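AP endonuclease, family protein 2 (Mycobacterium smegmatis, PDB 5TNV) binds magnesium in a xylose isomerase-like TIM barrel and may act as an endonuclease. Local coordinates at residues S108-V113 and K118-A123; R125-A130 and R177-H182. One frame throughout, in Å; residues are numbered along the deposited sequence.

Interaction 1 (S108-V113 and K118-A123); sequences SSIVDV and KNLADA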
loop_
_atom_site.group_PDB
_atom_site.type_symbol
_atom_site.label_atom_id
_atom_site.label_comp_id
_atom_site.label_asym_id
_atom_site.label_seq_id
_atom_site.Cartn_x
_atom_site.Cartn_y
_atom_site.Cartn_z
ATOM N N SER A 108 17.787 -1.077 -24.989
ATOM C CA SER A 108 19.017 -0.973 -25.751
ATOM C C SER A 108 19.482 -2.352 -26.160
ATOM O O SER A 108 20.576 -2.806 -25.841
ATOM C CB SER A 108 20.105 -0.274 -24.938
ATOM O OG SER A 108 19.637 0.982 -24.546
ATOM N N SER A 109 18.626 -3.094 -26.852
ATOM C CA SER A 109 18.901 -4.496 -27.141
ATOM C C SER A 109 20.097 -4.672 -28.087
ATOM O O SER A 109 20.199 -3.951 -29.099
ATOM C CB SER A 109 17.683 -5.147 -27.768
ATOM O OG SER A 109 18.039 -6.469 -28.177
ATOM N N ILE A 110 20.925 -5.658 -27.794
ATOM C CA ILE A 110 22.064 -5.968 -28.652
ATOM C C ILE A 110 21.624 -6.647 -29.945
ATOM O O ILE A 110 22.491 -6.862 -30.817
ATOM C CB ILE A 110 23.152 -6.745 -27.891
ATOM C CG1 ILE A 110 22.697 -8.144 -27.520
ATOM C CG2 ILE A 110 23.674 -5.935 -26.719
ATOM C CD1 ILE A 110 23.541 -8.943 -26.584
ATOM N N VAL A 111 20.327 -6.928 -30.134
ATOM C CA VAL A 111 19.815 -7.353 -31.433
ATOM C C VAL A 111 18.748 -6.406 -31.946
ATOM O O VAL A 111 18.018 -6.765 -32.870
ATOM C CB VAL A 111 19.361 -8.832 -31.457
ATOM C CG1 VAL A 111 20.540 -9.768 -31.267
ATOM C CG2 VAL A 111 18.242 -9.108 -30.455
ATOM N N ASP A 112 18.687 -5.178 -31.429
ATOM C CA ASP A 112 17.862 -4.147 -32.074
ATOM C C ASP A 112 18.219 -4.075 -33.549
ATOM O O ASP A 112 19.412 -4.078 -33.909
ATOM C CB ASP A 112 18.130 -2.826 -31.372
ATOM C CG ASP A 112 17.197 -1.700 -31.737
ATOM O OD1 ASP A 112 17.414 -1.094 -32.827
ATOM O OD2 ASP A 112 16.259 -1.447 -30.955
ATOM N N VAL A 113 17.203 -4.009 -34.413
ATOM C CA VAL A 113 17.527 -4.052 -35.858
ATOM C C VAL A 113 18.329 -2.841 -36.304
ATOM O O VAL A 113 19.262 -3.031 -37.095
ATOM C CB VAL A 113 16.225 -4.226 -36.664
ATOM C CG1 VAL A 113 16.517 -4.194 -38.165
ATOM C CG2 VAL A 113 15.531 -5.548 -36.359
ATOM N N LYS A 118 25.500 -0.765 -32.288
ATOM C CA LYS A 118 25.829 0.340 -31.375
ATOM C C LYS A 118 25.641 -0.084 -29.930
ATOM O O LYS A 118 26.478 0.226 -29.056
ATOM C CB LYS A 118 24.950 1.552 -31.697
ATOM C CG LYS A 118 25.052 2.678 -30.686
ATOM C CD LYS A 118 24.087 3.836 -30.928
ATOM C CE LYS A 118 24.012 4.876 -29.813
ATOM N NZ LYS A 118 25.135 4.698 -28.858
ATOM N N ASN A 119 24.507 -0.757 -29.660
ATOM C CA ASN A 119 24.235 -1.210 -28.291
ATOM C C ASN A 119 25.263 -2.222 -27.789
ATOM O O ASN A 119 25.654 -2.180 -26.634
ATOM C CB ASN A 119 22.790 -1.752 -28.241
ATOM C CG ASN A 119 21.760 -0.657 -28.462
ATOM O OD1 ASN A 119 22.026 0.555 -28.303
ATOM N ND2 ASN A 119 20.546 -1.042 -28.843
ATOM N N LEU A 120 25.686 -3.122 -28.703
ATOM C CA LEU A 120 26.747 -4.071 -28.358
ATOM C C LEU A 120 28.017 -3.335 -27.996
ATOM O O LEU A 120 28.694 -3.673 -27.003
ATOM C CB LEU A 120 26.931 -5.029 -29.535
ATOM C CG LEU A 120 28.034 -6.087 -29.368
ATOM C CD1 LEU A 120 27.708 -7.086 -28.284
ATOM C CD2 LEU A 120 28.254 -6.821 -30.697
ATOM N N ALA A 121 28.391 -2.342 -28.833
ATOM C CA ALA A 121 29.603 -1.574 -28.571
ATOM C C ALA A 121 29.514 -0.812 -27.223
ATOM O O ALA A 121 30.484 -0.745 -26.441
ATOM C CB ALA A 121 29.915 -0.617 -29.699
ATOM N N ASP A 122 28.351 -0.222 -26.942
ATOM C CA ASP A 122 28.138 0.458 -25.673
ATOM C C ASP A 122 28.211 -0.505 -24.513
ATOM O O ASP A 122 28.751 -0.160 -23.446
ATOM C CB ASP A 122 26.804 1.237 -25.724
ATOM C CG ASP A 122 26.839 2.449 -26.611
ATOM O OD1 ASP A 122 27.923 2.939 -26.954
ATOM O OD2 ASP A 122 25.728 2.926 -26.945
ATOM N N ALA A 123 27.683 -1.716 -24.652
ATOM C CA ALA A 123 27.780 -2.727 -23.600
ATOM C C ALA A 123 29.253 -3.030 -23.290
ATOM O O ALA A 123 29.648 -3.109 -22.129
ATOM C CB ALA A 123 27.004 -3.944 -23.968
#

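Interaction 2 (R125-A130 and R177-H182); sequences RLIDLA and RELGDH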
loop_
_atom_site.group_PDB
_atom_site.type_symbol
_atom_site.label_atom_id
_atom_site.label_comp_id
_atom_site.label_asym_id
_atom_site.label_seq_id
_atom_site.Cartn_x
_atom_site.Cartn_y
_atom_site.Cartn_z
ATOM N N ARG A 125 31.763 -1.010 -23.769
ATOM C CA ARG A 125 32.302 0.170 -23.071
ATOM C C ARG A 125 31.929 0.138 -21.586
ATOM O O ARG A 125 32.760 0.465 -20.716
ATOM C CB ARG A 125 31.844 1.434 -23.738
ATOM C CG ARG A 125 32.473 1.763 -25.044
ATOM C CD ARG A 125 32.140 3.128 -25.621
ATOM N NE ARG A 125 32.652 4.152 -24.742
ATOM C CZ ARG A 125 33.914 4.565 -24.646
ATOM N NH1 ARG A 125 34.807 3.984 -25.455
ATOM N NH2 ARG A 125 34.237 5.525 -23.768
ATOM N N LEU A 126 30.679 -0.217 -21.297
ATOM C CA LEU A 126 30.231 -0.299 -19.896
ATOM C C LEU A 126 30.965 -1.394 -19.126
ATOM O O LEU A 126 31.272 -1.216 -17.940
ATOM C CB LEU A 126 28.732 -0.459 -19.825
ATOM C CG LEU A 126 27.914 0.711 -20.360
ATOM C CD1 LEU A 126 26.432 0.368 -20.372
ATOM C CD2 LEU A 126 28.122 1.968 -19.527
ATOM N N ILE A 127 31.297 -2.516 -19.770
ATOM C CA ILE A 127 32.102 -3.555 -19.144
ATOM C C ILE A 127 33.488 -3.037 -18.806
ATOM O O ILE A 127 34.023 -3.422 -17.760
ATOM C CB ILE A 127 32.093 -4.825 -20.001
ATOM C CG1 ILE A 127 30.705 -5.473 -20.029
ATOM C CG2 ILE A 127 33.175 -5.805 -19.549
ATOM C CD1 ILE A 127 30.525 -6.582 -21.042
ATOM N N ASP A 128 34.090 -2.195 -19.636
ATOM C CA ASP A 128 35.343 -1.564 -19.261
ATOM C C ASP A 128 35.227 -0.516 -18.183
ATOM O O ASP A 128 36.103 -0.422 -17.339
ATOM C CB ASP A 128 36.036 -0.946 -20.524
ATOM C CG ASP A 128 36.715 -2.032 -21.327
ATOM O OD1 ASP A 128 37.169 -3.083 -20.802
ATOM O OD2 ASP A 128 36.809 -1.830 -22.548
ATOM N N LEU A 129 34.122 0.237 -18.144
ATOM C CA LEU A 129 33.929 1.237 -17.114
ATOM C C LEU A 129 33.610 0.652 -15.754
ATOM O O LEU A 129 34.012 1.207 -14.697
ATOM C CB LEU A 129 32.801 2.231 -17.517
ATOM C CG LEU A 129 33.239 3.228 -18.604
ATOM C CD1 LEU A 129 32.041 3.838 -19.306
ATOM C CD2 LEU A 129 34.107 4.307 -17.985
ATOM N N ALA A 130 32.863 -0.443 -15.733
ATOM C CA ALA A 130 32.334 -0.979 -14.467
ATOM C C ALA A 130 33.378 -1.199 -13.422
ATOM O O ALA A 130 33.210 -0.783 -12.271
ATOM C CB ALA A 130 31.512 -2.213 -14.783
ATOM N N ARG A 177 27.495 -14.172 -25.501
ATOM C CA ARG A 177 28.762 -14.813 -25.199
ATOM C C ARG A 177 29.953 -13.899 -25.358
ATOM O O ARG A 177 30.898 -13.910 -24.584
ATOM C CB ARG A 177 28.961 -16.065 -26.058
ATOM C CG ARG A 177 28.019 -17.223 -25.744
ATOM C CD ARG A 177 28.098 -18.276 -26.860
ATOM N NE ARG A 177 27.364 -19.450 -26.597
ATOM C CZ ARG A 177 27.130 -20.407 -27.466
ATOM N NH1 ARG A 177 27.553 -20.308 -28.707
ATOM N NH2 ARG A 177 26.422 -21.445 -27.016
ATOM N N GLU A 178 29.918 -13.087 -26.403
ATOM C CA GLU A 178 30.983 -12.110 -26.645
ATOM C C GLU A 178 31.108 -11.155 -25.472
ATOM O O GLU A 178 32.206 -10.834 -24.973
ATOM C CB GLU A 178 30.680 -11.344 -27.941
ATOM C CG GLU A 178 31.644 -10.313 -28.372
ATOM C CD GLU A 178 31.169 -9.543 -29.612
ATOM O OE1 GLU A 178 30.492 -10.164 -30.506
ATOM O OE2 GLU A 178 31.540 -8.354 -29.488
ATOM N N LEU A 179 29.962 -10.639 -24.983
ATOM C CA LEU A 179 29.983 -9.800 -23.793
ATOM C C LEU A 179 30.448 -10.541 -22.569
ATOM O O LEU A 179 31.233 -10.006 -21.766
ATOM C CB LEU A 179 28.597 -9.151 -23.573
ATOM C CG LEU A 179 28.185 -8.127 -24.643
ATOM C CD1 LEU A 179 26.702 -7.746 -24.421
ATOM C CD2 LEU A 179 29.067 -6.898 -24.614
ATOM N N GLY A 180 29.996 -11.782 -22.408
ATOM C CA GLY A 180 30.454 -12.567 -21.278
ATOM C C GLY A 180 31.968 -12.790 -21.258
ATOM O O GLY A 180 32.586 -12.755 -20.177
ATOM N N ASP A 181 32.588 -13.035 -22.421
ATOM C CA ASP A 181 34.047 -13.159 -22.458
ATOM C C ASP A 181 34.723 -11.916 -21.905
ATOM O O ASP A 181 35.694 -11.991 -21.125
ATOM C CB ASP A 181 34.547 -13.460 -23.860
ATOM C CG ASP A 181 34.192 -14.780 -24.454
ATOM O OD1 ASP A 181 33.863 -15.703 -23.698
ATOM O OD2 ASP A 181 34.276 -14.889 -25.687
ATOM N N HIS A 182 34.230 -10.753 -22.312
ATOM C CA HIS A 182 34.802 -9.456 -21.883
ATOM C C HIS A 182 34.584 -9.251 -20.388
ATOM O O HIS A 182 35.495 -8.836 -19.671
ATOM C CB HIS A 182 34.282 -8.354 -22.782
ATOM C CG HIS A 182 34.928 -7.024 -22.610
ATOM N ND1 HIS A 182 34.460 -5.944 -23.318
ATOM C CD2 HIS A 182 35.975 -6.600 -21.866
ATOM C CE1 HIS A 182 35.234 -4.901 -22.972
ATOM N NE2 HIS A 182 36.137 -5.271 -22.114
#

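Interaction 1 (S108-V113 and K118-A123)
A type I beta turn from S109 to D112, in the loop between strand 99-104 and helix 116-133, is tied to the first turn of that helix by the side-chain amide of N119. N119 ND2 gives a hydrogen bond to S109 O at 2.9 Å, nearly straight, with an N-H...O angle of 172°. The carbonyl oxygen lies in the plane of the N119 amide, yet the amide nitrogen stands well above the carbonyl plane of S109. The opposite face of that plane receives D112 N, the bond that closes the turn, at 3.0 Å from S109 O. Two donors therefore hold this oxygen between them. Such a loop follows a barrel strand in the beta-alpha unit of a TIM barrel, and here it folds back on the helix that it leads into. S109 steadies the turn a second time: its OG accepts from V111 N at 3.0 Å, forming an ST turn. With CG beside its own backbone N (chi1 -67°), N119 lays its amide over one face of the S108-S109 peptide, with N119 ND2 3.2 Å from S108 C; S108 CB packs 3.9 Å from N119 CG. S108 OG is hydrogen-bonded to D73 OD2. Next to the amide, I110 rests its CG2 branch on the helix backbone, 4.0 Å from L120 CA, while I110 O accepts from R175 on helix 169-185. D112 brings its CB to 3.9 Å from N119 ND2, and its carboxylate oxygen OD1 accepts from N115 N.

Interaction 2 (R125-A130 and R177-H182)
D128 OD1 is gripped by two side chains, H182 NE2 at 2.8 Å and the amide of N186, and so joins helix 116-133 to helix 169-185. These are neighbouring outer helices of the TIM barrel, and their short segments run nearly parallel, with axes 10.3 Å apart at an angle of 20°. The histidine bond is bent, with an N-H...O angle of 146°: NE2 meets OD1 from above the carboxylate plane, and ring and carboxylate are turned 70° against each other. On its other nitrogen, H182 ND1 is hydrogen-bonded to H124, one helical turn before D128, so both ring nitrogens are tied to helix 116-133 and the rotation of the imidazole is fixed. Beside this polar pair the contact becomes apolar. With CG2 anti to its backbone N, I127 sets that methyl over the centre of the H182 ring, 3.7 Å from the centroid, in a CH-pi contact. Its longer branch reaches deeper between the helices, toward L179, and I127 also packs on V138 of strand 137-141. At the end of this branch, I127 CD1 lies 3.9 Å from L179 CD2 and 3.6 Å from the backbone oxygen L179 O.

In the fold
Interactions 1 and 2 show how one outer helix of a TIM barrel can be fixed at successive levels. Both use helix 116-133: interaction 1 ties its beginning to the loop before it, and interaction 2, which opens later in the chain, sets its following turns against helix 169-185. Their centres lie about 12 Å apart, and they meet directly at L179, which packs against I110, L120 and A123 on one hand and I127 on the other, with A123 CB 3.7 Å from L179 CD2. The S108 side chain is about 12 Å from the bound magnesium ion, and the L179 side chain about 12 Å from that of E193. Neither contact supplies a magnesium ligand, these being E193, D223 and H252.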